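Local coordinates for pyocin sheath PA0622 (PDB 6PYT), which probably forms, in many copies, the contractile sheath around the inner tube of a pyocin, a phage-tail-like bacteriocin of Pseudomonas aeruginosa, at residues Gly206-Thr211 with Ser219-Lys224; Ala20-Ser25 with Arg75-Ile80; Tyr215-Ser220 with Gln328-Asn333; Asn252-Thr257 with Gly268-Ser273. All blocks are in the same frame, centred on the assembly; numbering follows the deposited sequence.

Interaction 1: Gly206-Thr211 with Ser219-Lys224; sequences GLFAWT and SSPSNK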
loop_
_atom_site.group_PDB
_atom_site.type_symbol
_atom_site.label_atom_id
_atom_site.label_comp_id
_atom_site.label_asym_id
_atom_site.label_seq_id
_atom_site.Cartn_x
_atom_site.Cartn_y
_atom_site.Cartn_z
ATOM N N GLY B 206 15.678 57.790 10.081
ATOM C CA GLY B 206 16.088 56.430 9.788
ATOM C C GLY B 206 14.979 55.434 10.030
ATOM O O GLY B 206 14.889 54.420 9.339
ATOM N N LEU B 207 14.120 55.715 11.001
ATOM C CA LEU B 207 12.959 54.885 11.276
ATOM C C LEU B 207 11.807 55.192 10.339
ATOM O O LEU B 207 10.970 54.323 10.077
ATOM C CB LEU B 207 12.547 55.084 12.731
ATOM C CG LEU B 207 11.323 54.423 13.333
ATOM C CD1 LEU B 207 11.690 53.970 14.669
ATOM C CD2 LEU B 207 10.288 55.473 13.492
ATOM N N PHE B 208 11.753 56.418 9.830
ATOM C CA PHE B 208 10.709 56.795 8.898
ATOM C C PHE B 208 10.916 56.082 7.574
ATOM O O PHE B 208 9.948 55.701 6.911
ATOM C CB PHE B 208 10.750 58.300 8.691
ATOM C CG PHE B 208 9.418 58.939 8.525
ATOM C CD1 PHE B 208 8.761 59.448 9.627
ATOM C CD2 PHE B 208 8.811 59.020 7.298
ATOM C CE1 PHE B 208 7.548 60.064 9.492
ATOM C CE2 PHE B 208 7.581 59.624 7.165
ATOM C CZ PHE B 208 6.953 60.140 8.269
ATOM N N ALA B 209 12.177 55.869 7.201
ATOM C CA ALA B 209 12.545 55.163 5.984
ATOM C C ALA B 209 12.592 53.659 6.178
ATOM O O ALA B 209 12.475 52.914 5.201
ATOM C CB ALA B 209 13.905 55.654 5.498
ATOM N N TRP B 210 12.784 53.202 7.413
ATOM C CA TRP B 210 12.732 51.779 7.706
ATOM C C TRP B 210 11.315 51.243 7.598
ATOM O O TRP B 210 11.115 50.088 7.214
ATOM C CB TRP B 210 13.267 51.526 9.107
ATOM C CG TRP B 210 13.273 50.102 9.482
ATOM C CD1 TRP B 210 14.170 49.163 9.098
ATOM C CD2 TRP B 210 12.284 49.426 10.250
ATOM N NE1 TRP B 210 13.832 47.947 9.623
ATOM C CE2 TRP B 210 12.670 48.084 10.332
ATOM C CE3 TRP B 210 11.116 49.831 10.895
ATOM C CZ2 TRP B 210 11.935 47.144 11.029
ATOM C CZ3 TRP B 210 10.390 48.897 11.587
ATOM C CH2 TRP B 210 10.794 47.568 11.647
ATOM N N THR B 211 10.326 52.067 7.937
ATOM C CA THR B 211 8.933 51.646 7.894
ATOM C C THR B 211 8.462 51.455 6.459
ATOM O O THR B 211 7.574 50.639 6.197
ATOM C CB THR B 211 8.084 52.683 8.625
ATOM O OG1 THR B 211 8.701 52.982 9.881
ATOM C CG2 THR B 211 6.706 52.145 8.919
ATOM N N SER B 219 2.094 52.889 6.299
ATOM C CA SER B 219 2.078 52.584 7.717
ATOM C C SER B 219 2.632 53.750 8.520
ATOM O O SER B 219 3.419 54.561 8.029
ATOM C CB SER B 219 2.883 51.325 8.013
ATOM O OG SER B 219 2.274 50.180 7.454
ATOM N N SER B 220 2.214 53.827 9.739
ATOM C CA SER B 220 2.769 54.910 10.529
ATOM C C SER B 220 4.055 54.458 11.205
ATOM O O SER B 220 4.217 53.277 11.519
ATOM C CB SER B 220 1.772 55.373 11.583
ATOM O OG SER B 220 1.597 54.388 12.579
ATOM N N PRO B 221 4.987 55.369 11.429
ATOM C CA PRO B 221 6.214 55.012 12.150
ATOM C C PRO B 221 6.070 55.176 13.652
ATOM O O PRO B 221 7.060 55.216 14.383
ATOM C CB PRO B 221 7.232 56.000 11.582
ATOM C CG PRO B 221 6.430 57.177 11.267
ATOM C CD PRO B 221 5.102 56.689 10.793
ATOM N N SER B 222 4.832 55.253 14.118
ATOM C CA SER B 222 4.483 55.814 15.408
ATOM C C SER B 222 4.563 54.837 16.557
ATOM O O SER B 222 4.137 55.180 17.662
ATOM C CB SER B 222 3.073 56.356 15.355
ATOM O OG SER B 222 2.688 56.836 16.617
ATOM N N ASN B 223 5.029 53.627 16.334
ATOM C CA ASN B 223 5.254 52.735 17.460
ATOM C C ASN B 223 6.509 51.912 17.229
ATOM O O ASN B 223 6.764 50.964 17.979
ATOM C CB ASN B 223 4.035 51.843 17.676
ATOM C CG ASN B 223 3.931 51.326 19.084
ATOM O OD1 ASN B 223 4.756 51.639 19.929
ATOM N ND2 ASN B 223 2.906 50.536 19.347
ATOM N N LYS B 224 7.297 52.248 16.222
ATOM C CA LYS B 224 8.446 51.450 15.844
ATOM C C LYS B 224 9.655 51.829 16.688
ATOM O O LYS B 224 9.659 52.826 17.405
ATOM C CB LYS B 224 8.744 51.610 14.353
ATOM C CG LYS B 224 7.916 50.701 13.440
ATOM C CD LYS B 224 6.503 51.184 13.208
ATOM C CE LYS B 224 5.771 50.279 12.247
ATOM N NZ LYS B 224 4.354 50.710 12.075
#
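Leu207 reaches both Pro221 and Lys224 because its CG stands opposite the backbone N (chi1 177°), which throws the two methyls outward from helix 201-214. CD2 lies against the ring of Pro221, 3.6 Å from Pro221 CB, while CD1 rests 3.8 Å from Lys224 CB. In Lys224, chi1 (-84°) sets CG opposite the carbonyl carbon and in the plane of the Trp210 indole, at its edge, with Trp210 CZ3 3.6 Å from Lys224 CG. The bend at chi2 (78°) then turns the straight remainder of the chain toward Ser220 O, which lies 2.6 Å from Lys224 NZ and almost in line with the bond. The lysine thus closes its own loop, its aliphatic part covering the helix and its ammonium group held by a backbone oxygen; Tyr215 adds a cation-pi contact, and Asp303 of a neighbouring subunit packs nearby. Pro221 suits the middle of this loop, being compact, apolar and without an N-H to satisfy. Its CG comes obliquely to the Phe208 ring, 3.6 Å from Phe208 CE1. On the helix, Thr211 uses its two branches differently: OG1 bonds to Leu207 O at 2.6 Å, sharing that oxygen with Thr211 N, and CG2 turns to Lys224 CE, 3.9 Å away. The hydroxyl is thereby satisfied inside a largely apolar interface. The contact folds the loop that follows helix 201-214 back along the helix itself. Another side of the helix, at Ala209, packs on strand 21-33, whereas Phe208 and Ser220 both touch helix 281-295.

Interaction 2: Ala20-Ser25 with Arg75-Ile80; sequences ALPASS and RAQAVI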
loop_
_atom_site.group_PDB
_atom_site.type_symbol
_atom_site.label_atom_id
_atom_site.label_comp_id
_atom_site.label_asym_id
_atom_site.label_seq_id
_atom_site.Cartn_x
_atom_site.Cartn_y
_atom_site.Cartn_z
ATOM N N ALA B 20 21.040 46.276 8.993
ATOM C CA ALA B 20 19.783 46.988 8.877
ATOM C C ALA B 20 19.142 46.568 7.568
ATOM O O ALA B 20 19.821 46.110 6.647
ATOM C CB ALA B 20 19.995 48.501 8.926
ATOM N N LEU B 21 17.825 46.701 7.502
ATOM C CA LEU B 21 17.124 46.394 6.263
ATOM C C LEU B 21 17.460 47.444 5.214
ATOM O O LEU B 21 17.432 48.643 5.512
ATOM C CB LEU B 21 15.610 46.337 6.467
ATOM C CG LEU B 21 14.950 45.029 6.912
ATOM C CD1 LEU B 21 15.226 44.707 8.371
ATOM C CD2 LEU B 21 13.452 45.102 6.646
ATOM N N PRO B 22 17.797 47.038 3.991
ATOM C CA PRO B 22 18.028 48.014 2.916
ATOM C C PRO B 22 16.720 48.668 2.495
ATOM O O PRO B 22 15.781 47.995 2.071
ATOM C CB PRO B 22 18.636 47.166 1.795
ATOM C CG PRO B 22 18.172 45.765 2.079
ATOM C CD PRO B 22 18.067 45.654 3.567
ATOM N N ALA B 23 16.658 49.987 2.633
ATOM C CA ALA B 23 15.458 50.759 2.352
ATOM C C ALA B 23 15.581 51.482 1.020
ATOM O O ALA B 23 16.683 51.761 0.541
ATOM C CB ALA B 23 15.196 51.774 3.463
ATOM N N SER B 24 14.432 51.791 0.424
ATOM C CA SER B 24 14.389 52.491 -0.851
ATOM C C SER B 24 14.175 53.988 -0.708
ATOM O O SER B 24 14.341 54.715 -1.691
ATOM C CB SER B 24 13.284 51.918 -1.743
ATOM O OG SER B 24 13.553 50.571 -2.093
ATOM N N SER B 25 13.804 54.460 0.476
ATOM C CA SER B 25 13.561 55.879 0.668
ATOM C C SER B 25 14.871 56.656 0.670
ATOM O O SER B 25 15.918 56.151 1.078
ATOM C CB SER B 25 12.814 56.117 1.976
ATOM O OG SER B 25 12.644 57.497 2.212
ATOM N N ARG B 75 19.505 51.961 11.643
ATOM C CA ARG B 75 18.142 51.483 11.503
ATOM C C ARG B 75 17.790 51.084 10.083
ATOM O O ARG B 75 17.114 50.074 9.885
ATOM C CB ARG B 75 17.172 52.552 12.009
ATOM C CG ARG B 75 15.734 52.107 12.072
ATOM C CD ARG B 75 15.623 50.830 12.869
ATOM N NE ARG B 75 14.265 50.481 13.216
ATOM C CZ ARG B 75 13.882 49.260 13.554
ATOM N NH1 ARG B 75 14.753 48.261 13.519
ATOM N NH2 ARG B 75 12.633 49.024 13.894
ATOM N N ALA B 76 18.249 51.827 9.087
ATOM C CA ALA B 76 17.956 51.501 7.704
ATOM C C ALA B 76 19.182 51.765 6.856
ATOM O O ALA B 76 19.912 52.726 7.094
ATOM C CB ALA B 76 16.773 52.315 7.181
ATOM N N GLN B 77 19.403 50.912 5.864
ATOM C CA GLN B 77 20.485 51.109 4.905
ATOM C C GLN B 77 19.963 52.006 3.783
ATOM O O GLN B 77 19.733 51.595 2.646
ATOM C CB GLN B 77 20.986 49.766 4.392
ATOM C CG GLN B 77 22.271 49.812 3.594
ATOM C CD GLN B 77 22.684 48.442 3.105
ATOM O OE1 GLN B 77 21.988 47.454 3.335
ATOM N NE2 GLN B 77 23.816 48.374 2.421
ATOM N N ALA B 78 19.760 53.267 4.141
ATOM C CA ALA B 78 19.037 54.208 3.309
ATOM C C ALA B 78 19.990 54.999 2.428
ATOM O O ALA B 78 21.203 55.016 2.627
ATOM C CB ALA B 78 18.215 55.156 4.176
ATOM N N VAL B 79 19.418 55.659 1.439
ATOM C CA VAL B 79 20.166 56.535 0.552
ATOM C C VAL B 79 20.056 57.948 1.095
ATOM O O VAL B 79 18.954 58.433 1.361
ATOM C CB VAL B 79 19.631 56.442 -0.883
ATOM C CG1 VAL B 79 20.302 57.459 -1.764
ATOM C CG2 VAL B 79 19.847 55.054 -1.431
ATOM N N ILE B 80 21.193 58.604 1.295
ATOM C CA ILE B 80 21.229 59.914 1.926
ATOM C C ILE B 80 21.924 60.886 0.990
ATOM O O ILE B 80 23.119 60.738 0.709
ATOM C CB ILE B 80 21.939 59.877 3.285
ATOM C CG1 ILE B 80 21.211 58.949 4.248
ATOM C CG2 ILE B 80 21.997 61.254 3.877
ATOM C CD1 ILE B 80 22.006 58.623 5.472
#
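Gln77 lies alongside Pro22, and its side chain follows the proline outward. CB starts the contact, 3.7 Å from Pro22 CA. CG sits opposite the backbone N (chi1 -169°) and spans the gap to the amide, which the extended chain brings alongside the ring, Gln77 OE1 being 3.7 Å from Pro22 CB. A long polar residue fits here, since its amide ends at an exposed surface. The backbone of the same residue makes the firm link: Gln77 N donates to Leu21 O at 3.0 Å, nearly straight at 173°, although the donor stands 39° out of the carbonyl plane. These are neighbouring parallel strands, 21-33 and 76-86, of the seven-stranded mixed sheet, at an end where pairing is irregular. Gln77 centres an inverse gamma turn, Pro22 has no N-H to offer, and the return bond from Ala23 N to Gln77 O is weak and long at 3.5 Å. Alanines suit the face turned to helix 201-214: Ala23 CB and Ala76 CB meet at 4.1 Å, and Ala76, like Leu21, packs on Trp210. Just before the strands begin, Ala20 CB lies 3.4 Å from Arg75 O, while the Arg75 side chain leaves for a cation-pi contact with Trp210.

Interaction 3: Tyr215-Ser220 with Gln328-Asn333; sequences YGFWSS and QGAVIN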
loop_
_atom_site.group_PDB
_atom_site.type_symbol
_atom_site.label_atom_id
_atom_site.label_comp_id
_atom_site.label_asym_id
_atom_site.label_seq_id
_atom_site.Cartn_x
_atom_site.Cartn_y
_atom_site.Cartn_z
ATOM N N TYR B 215 7.050 47.713 6.322
ATOM C CA TYR B 215 5.613 47.885 6.474
ATOM C C TYR B 215 4.962 48.695 5.365
ATOM O O TYR B 215 3.733 48.718 5.288
ATOM C CB TYR B 215 5.309 48.540 7.817
ATOM C CG TYR B 215 5.700 47.681 8.983
ATOM C CD1 TYR B 215 4.909 46.615 9.378
ATOM C CD2 TYR B 215 6.867 47.933 9.690
ATOM C CE1 TYR B 215 5.267 45.822 10.446
ATOM C CE2 TYR B 215 7.231 47.152 10.761
ATOM C CZ TYR B 215 6.427 46.097 11.135
ATOM O OH TYR B 215 6.788 45.312 12.204
ATOM N N GLY B 216 5.734 49.347 4.513
ATOM C CA GLY B 216 5.170 50.167 3.465
ATOM C C GLY B 216 4.954 51.602 3.907
ATOM O O GLY B 216 4.800 51.906 5.088
ATOM N N PHE B 217 4.914 52.497 2.915
ATOM C CA PHE B 217 4.880 53.930 3.186
ATOM C C PHE B 217 3.565 54.400 3.788
ATOM O O PHE B 217 3.513 55.503 4.336
ATOM C CB PHE B 217 5.189 54.725 1.910
ATOM C CG PHE B 217 4.242 54.475 0.764
ATOM C CD1 PHE B 217 4.522 53.498 -0.170
ATOM C CD2 PHE B 217 3.095 55.238 0.598
ATOM C CE1 PHE B 217 3.671 53.268 -1.224
ATOM C CE2 PHE B 217 2.242 55.005 -0.452
ATOM C CZ PHE B 217 2.534 54.024 -1.362
ATOM N N TRP B 218 2.507 53.603 3.694
ATOM C CA TRP B 218 1.232 53.975 4.285
ATOM C C TRP B 218 1.171 53.683 5.773
ATOM O O TRP B 218 0.260 54.167 6.444
ATOM C CB TRP B 218 0.096 53.240 3.578
ATOM C CG TRP B 218 0.208 51.762 3.678
ATOM C CD1 TRP B 218 -0.339 50.961 4.631
ATOM C CD2 TRP B 218 0.938 50.905 2.806
ATOM N NE1 TRP B 218 -0.006 49.654 4.399
ATOM C CE2 TRP B 218 0.781 49.595 3.282
ATOM C CE3 TRP B 218 1.710 51.118 1.665
ATOM C CZ2 TRP B 218 1.367 48.507 2.659
ATOM C CZ3 TRP B 218 2.281 50.041 1.045
ATOM C CH2 TRP B 218 2.110 48.750 1.540
ATOM N N SER B 219 2.094 52.889 6.299
ATOM C CA SER B 219 2.078 52.584 7.717
ATOM C C SER B 219 2.632 53.750 8.520
ATOM O O SER B 219 3.419 54.561 8.029
ATOM C CB SER B 219 2.883 51.325 8.013
ATOM O OG SER B 219 2.274 50.180 7.454
ATOM N N SER B 220 2.214 53.827 9.739
ATOM C CA SER B 220 2.769 54.910 10.529
ATOM C C SER B 220 4.055 54.458 11.205
ATOM O O SER B 220 4.217 53.277 11.519
ATOM C CB SER B 220 1.772 55.373 11.583
ATOM O OG SER B 220 1.597 54.388 12.579
ATOM N N GLN B 328 -1.611 45.742 -2.276
ATOM C CA GLN B 328 -0.672 45.675 -1.173
ATOM C C GLN B 328 -1.129 46.455 0.046
ATOM O O GLN B 328 -0.440 46.428 1.066
ATOM C CB GLN B 328 0.703 46.148 -1.638
ATOM C CG GLN B 328 0.763 47.558 -2.155
ATOM C CD GLN B 328 2.126 47.877 -2.732
ATOM O OE1 GLN B 328 3.020 47.040 -2.726
ATOM N NE2 GLN B 328 2.292 49.090 -3.226
ATOM N N GLY B 329 -2.269 47.129 -0.029
ATOM C CA GLY B 329 -2.870 47.736 1.135
ATOM C C GLY B 329 -2.603 49.207 1.326
ATOM O O GLY B 329 -2.825 49.713 2.428
ATOM N N ALA B 330 -2.139 49.913 0.296
ATOM C CA ALA B 330 -1.840 51.332 0.457
ATOM C C ALA B 330 -3.114 52.155 0.513
ATOM O O ALA B 330 -3.213 53.118 1.279
ATOM C CB ALA B 330 -0.947 51.817 -0.680
ATOM N N VAL B 331 -4.097 51.797 -0.307
ATOM C CA VAL B 331 -5.374 52.482 -0.372
ATOM C C VAL B 331 -6.462 51.460 -0.097
ATOM O O VAL B 331 -6.193 50.282 0.142
ATOM C CB VAL B 331 -5.600 53.153 -1.739
ATOM C CG1 VAL B 331 -4.489 54.135 -2.025
ATOM C CG2 VAL B 331 -5.678 52.119 -2.835
ATOM N N ILE B 332 -7.704 51.928 -0.137
ATOM C CA ILE B 332 -8.886 51.077 -0.100
ATOM C C ILE B 332 -9.928 51.655 -1.056
ATOM O O ILE B 332 -10.491 52.724 -0.797
ATOM C CB ILE B 332 -9.439 50.916 1.327
ATOM C CG1 ILE B 332 -9.316 52.216 2.127
ATOM C CG2 ILE B 332 -8.792 49.751 2.045
ATOM C CD1 ILE B 332 -9.880 52.142 3.508
ATOM N N ASN B 333 -10.157 50.957 -2.174
ATOM C CA ASN B 333 -11.190 51.260 -3.175
ATOM C C ASN B 333 -11.027 52.665 -3.763
ATOM O O ASN B 333 -11.834 53.554 -3.547
ATOM C CB ASN B 333 -12.601 51.070 -2.607
ATOM C CG ASN B 333 -12.887 49.634 -2.229
ATOM O OD1 ASN B 333 -13.092 49.320 -1.058
ATOM N ND2 ASN B 333 -12.901 48.750 -3.219
#
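Trp218 lays one face of its indole on the backbone of Gly329 and Ala330. It is the third residue of a type I beta turn, Gly216 to Ser219, which here meets the end of helix 310-328. Ala330 CA makes a CH-pi contact, 4.0 Å from the centroid of the five-membered ring of Trp218 and 28° off its normal. The small methyl touches the six-membered part, with Ala330 CB 3.6 Å from Trp218 CE3. Gly329 O also stands above this face, near the rim; it is close to NE1 but too badly angled for a hydrogen bond. Tyr215 O and Gly216 CA back the opposite face, so the indole is sandwiched between two stretches of backbone. Its chi1 of 60° puts CG between N and the carbonyl carbon, as in Phe217, whose ring receives Trp218 CE3 over its centre, 4.0 Å above the plane. Both Gly216 and Gly329 have the positive phi that glycine adopts easily on leaving a helix. Further out, Phe217 and Trp218 pack on Leu289 and Thr286 of helix 281-295. The turn is braced within itself: Ser219 N bonds to Gly216 O, and Ser219 OG donates to Tyr215 O at 3.0 Å, from above the carbonyl plane.

Interaction 4: Asn252-Thr257 with Gly268-Ser273; sequences NANIAT and GNRTLS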
loop_
_atom_site.group_PDB
_atom_site.type_symbol
_atom_site.label_atom_id
_atom_site.label_comp_id
_atom_site.label_asym_id
_atom_site.label_seq_id
_atom_site.Cartn_x
_atom_site.Cartn_y
_atom_site.Cartn_z
ATOM N N ASN B 252 -0.701 66.437 21.865
ATOM C CA ASN B 252 -1.747 67.421 21.620
ATOM C C ASN B 252 -1.208 68.749 21.115
ATOM O O ASN B 252 -2.003 69.605 20.717
ATOM C CB ASN B 252 -2.569 67.642 22.882
ATOM C CG ASN B 252 -3.517 66.507 23.153
ATOM O OD1 ASN B 252 -4.179 66.011 22.247
ATOM N ND2 ASN B 252 -3.587 66.084 24.403
ATOM N N ALA B 253 0.107 68.948 21.137
ATOM C CA ALA B 253 0.750 70.038 20.427
ATOM C C ALA B 253 1.325 69.579 19.095
ATOM O O ALA B 253 2.151 70.288 18.511
ATOM C CB ALA B 253 1.840 70.663 21.293
ATOM N N ASN B 254 0.902 68.394 18.633
ATOM C CA ASN B 254 1.293 67.779 17.357
ATOM C C ASN B 254 2.796 67.509 17.287
ATOM O O ASN B 254 3.450 67.790 16.285
ATOM C CB ASN B 254 0.829 68.613 16.162
ATOM C CG ASN B 254 -0.667 68.812 16.143
ATOM O OD1 ASN B 254 -1.152 69.940 16.166
ATOM N ND2 ASN B 254 -1.408 67.718 16.130
ATOM N N ILE B 255 3.344 66.934 18.351
ATOM C CA ILE B 255 4.758 66.592 18.435
ATOM C C ILE B 255 4.874 65.106 18.739
ATOM O O ILE B 255 4.224 64.608 19.664
ATOM C CB ILE B 255 5.472 67.422 19.515
ATOM C CG1 ILE B 255 5.416 68.908 19.182
ATOM C CG2 ILE B 255 6.886 66.980 19.696
ATOM C CD1 ILE B 255 5.821 69.775 20.330
ATOM N N ALA B 256 5.688 64.398 17.965
ATOM C CA ALA B 256 6.031 63.030 18.307
ATOM C C ALA B 256 7.105 62.995 19.383
ATOM O O ALA B 256 7.973 63.863 19.449
ATOM C CB ALA B 256 6.521 62.273 17.082
ATOM N N THR B 257 7.042 61.973 20.230
ATOM C CA THR B 257 7.976 61.808 21.332
ATOM C C THR B 257 8.637 60.443 21.255
ATOM O O THR B 257 8.425 59.671 20.320
ATOM C CB THR B 257 7.284 61.959 22.690
ATOM O OG1 THR B 257 6.240 60.987 22.815
ATOM C CG2 THR B 257 6.704 63.322 22.838
ATOM N N GLY B 268 4.456 59.769 18.516
ATOM C CA GLY B 268 3.366 60.460 17.859
ATOM C C GLY B 268 3.237 60.122 16.382
ATOM O O GLY B 268 4.141 59.579 15.756
ATOM N N ASN B 269 2.063 60.434 15.824
ATOM C CA ASN B 269 1.855 60.339 14.382
ATOM C C ASN B 269 1.068 61.503 13.800
ATOM O O ASN B 269 0.644 61.421 12.644
ATOM C CB ASN B 269 1.162 59.038 13.988
ATOM C CG ASN B 269 -0.055 58.745 14.818
ATOM O OD1 ASN B 269 -0.446 59.530 15.678
ATOM N ND2 ASN B 269 -0.663 57.598 14.571
ATOM N N ARG B 270 0.851 62.570 14.549
ATOM C CA ARG B 270 0.267 63.769 13.985
ATOM C C ARG B 270 1.366 64.629 13.392
ATOM O O ARG B 270 2.450 64.753 13.967
ATOM C CB ARG B 270 -0.491 64.567 15.042
ATOM C CG ARG B 270 -1.610 63.824 15.699
ATOM C CD ARG B 270 -2.687 63.507 14.708
ATOM N NE ARG B 270 -3.815 62.840 15.337
ATOM C CZ ARG B 270 -4.912 63.460 15.742
ATOM N NH1 ARG B 270 -5.041 64.762 15.558
ATOM N NH2 ARG B 270 -5.890 62.773 16.305
ATOM N N THR B 271 1.089 65.209 12.234
ATOM C CA THR B 271 1.963 66.225 11.679
ATOM C C THR B 271 1.544 67.590 12.214
ATOM O O THR B 271 0.520 67.732 12.882
ATOM C CB THR B 271 1.920 66.187 10.156
ATOM O OG1 THR B 271 2.945 67.027 9.625
ATOM C CG2 THR B 271 0.609 66.677 9.666
ATOM N N LEU B 272 2.343 68.611 11.917
ATOM C CA LEU B 272 2.063 69.933 12.468
ATOM C C LEU B 272 1.058 70.723 11.647
ATOM O O LEU B 272 1.277 71.905 11.386
ATOM C CB LEU B 272 3.349 70.748 12.581
ATOM C CG LEU B 272 4.299 70.405 13.711
ATOM C CD1 LEU B 272 5.613 71.117 13.513
ATOM C CD2 LEU B 272 3.665 70.850 14.996
ATOM N N SER B 273 -0.064 70.119 11.290
ATOM C CA SER B 273 -1.021 70.757 10.405
ATOM C C SER B 273 -2.158 71.376 11.200
ATOM O O SER B 273 -2.585 70.854 12.231
ATOM C CB SER B 273 -1.582 69.758 9.396
ATOM O OG SER B 273 -2.573 70.356 8.585
#
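Asn254 meets Arg270, Thr271 and Leu272 from a left-handed backbone conformation (phi 62°), as the C-prime residue of the Schellman motif that ends helix 246-251. Asparagine tolerates this positive phi better than most residues, and here its side chain is also put to use. CB lies 3.4 Å from Thr271 O, and the amide crosses Arg270 obliquely, with Asn254 ND2 3.5 Å from Arg270 CB. The methylenes of the arginine do the touching; its guanidinium leads away to a cation-pi contact with Phe3 of a neighbouring subunit. Asn254 O faces a methyl, Leu272 CD2, at 3.3 Å. Immediately after the Schellman motif comes the short, weakly bonded strand 255-256, outermost at one end of the mixed sheet within this chain, whose Ala256 pairs with Met180 of strand 178-181. Leu272 is bonded through its backbone to Leu178 of that same strand, so segment 268-273 borders the sheet as well, and the leucine side chain packs on Leu178, Met180 and Ala170. The two segments run in roughly opposite directions. Gly268, with no side chain, lets the main chains come close, its CA 3.7 Å from Ala256 CA. Ala256 is small too, its CB 3.5 Å from Gly268 N.

How the interactions relate
Interaction 2 comes first along the chain, then interaction 1; interaction 3 begins on the loop where interaction 1 ends, sharing Ser219 and Ser220, and its long closure encloses interaction 4. Interaction 1 is the hub, with centres about 12 Å from interaction 2, 13 Å from interaction 3 and 14 Å from interaction 4, and it touches all three. Helix 201-214 links it to interaction 2, and Ser222 meets Gly268 and Asn269 of interaction 4. Interactions 2 and 4, centres about 24 Å apart, reach different strands of one mixed beta-sheet. Interaction 3 ties this body to a segment of the sheath C-terminal domain, so together they knit the beta-sheet, its helix and the C-terminal part into one subunit.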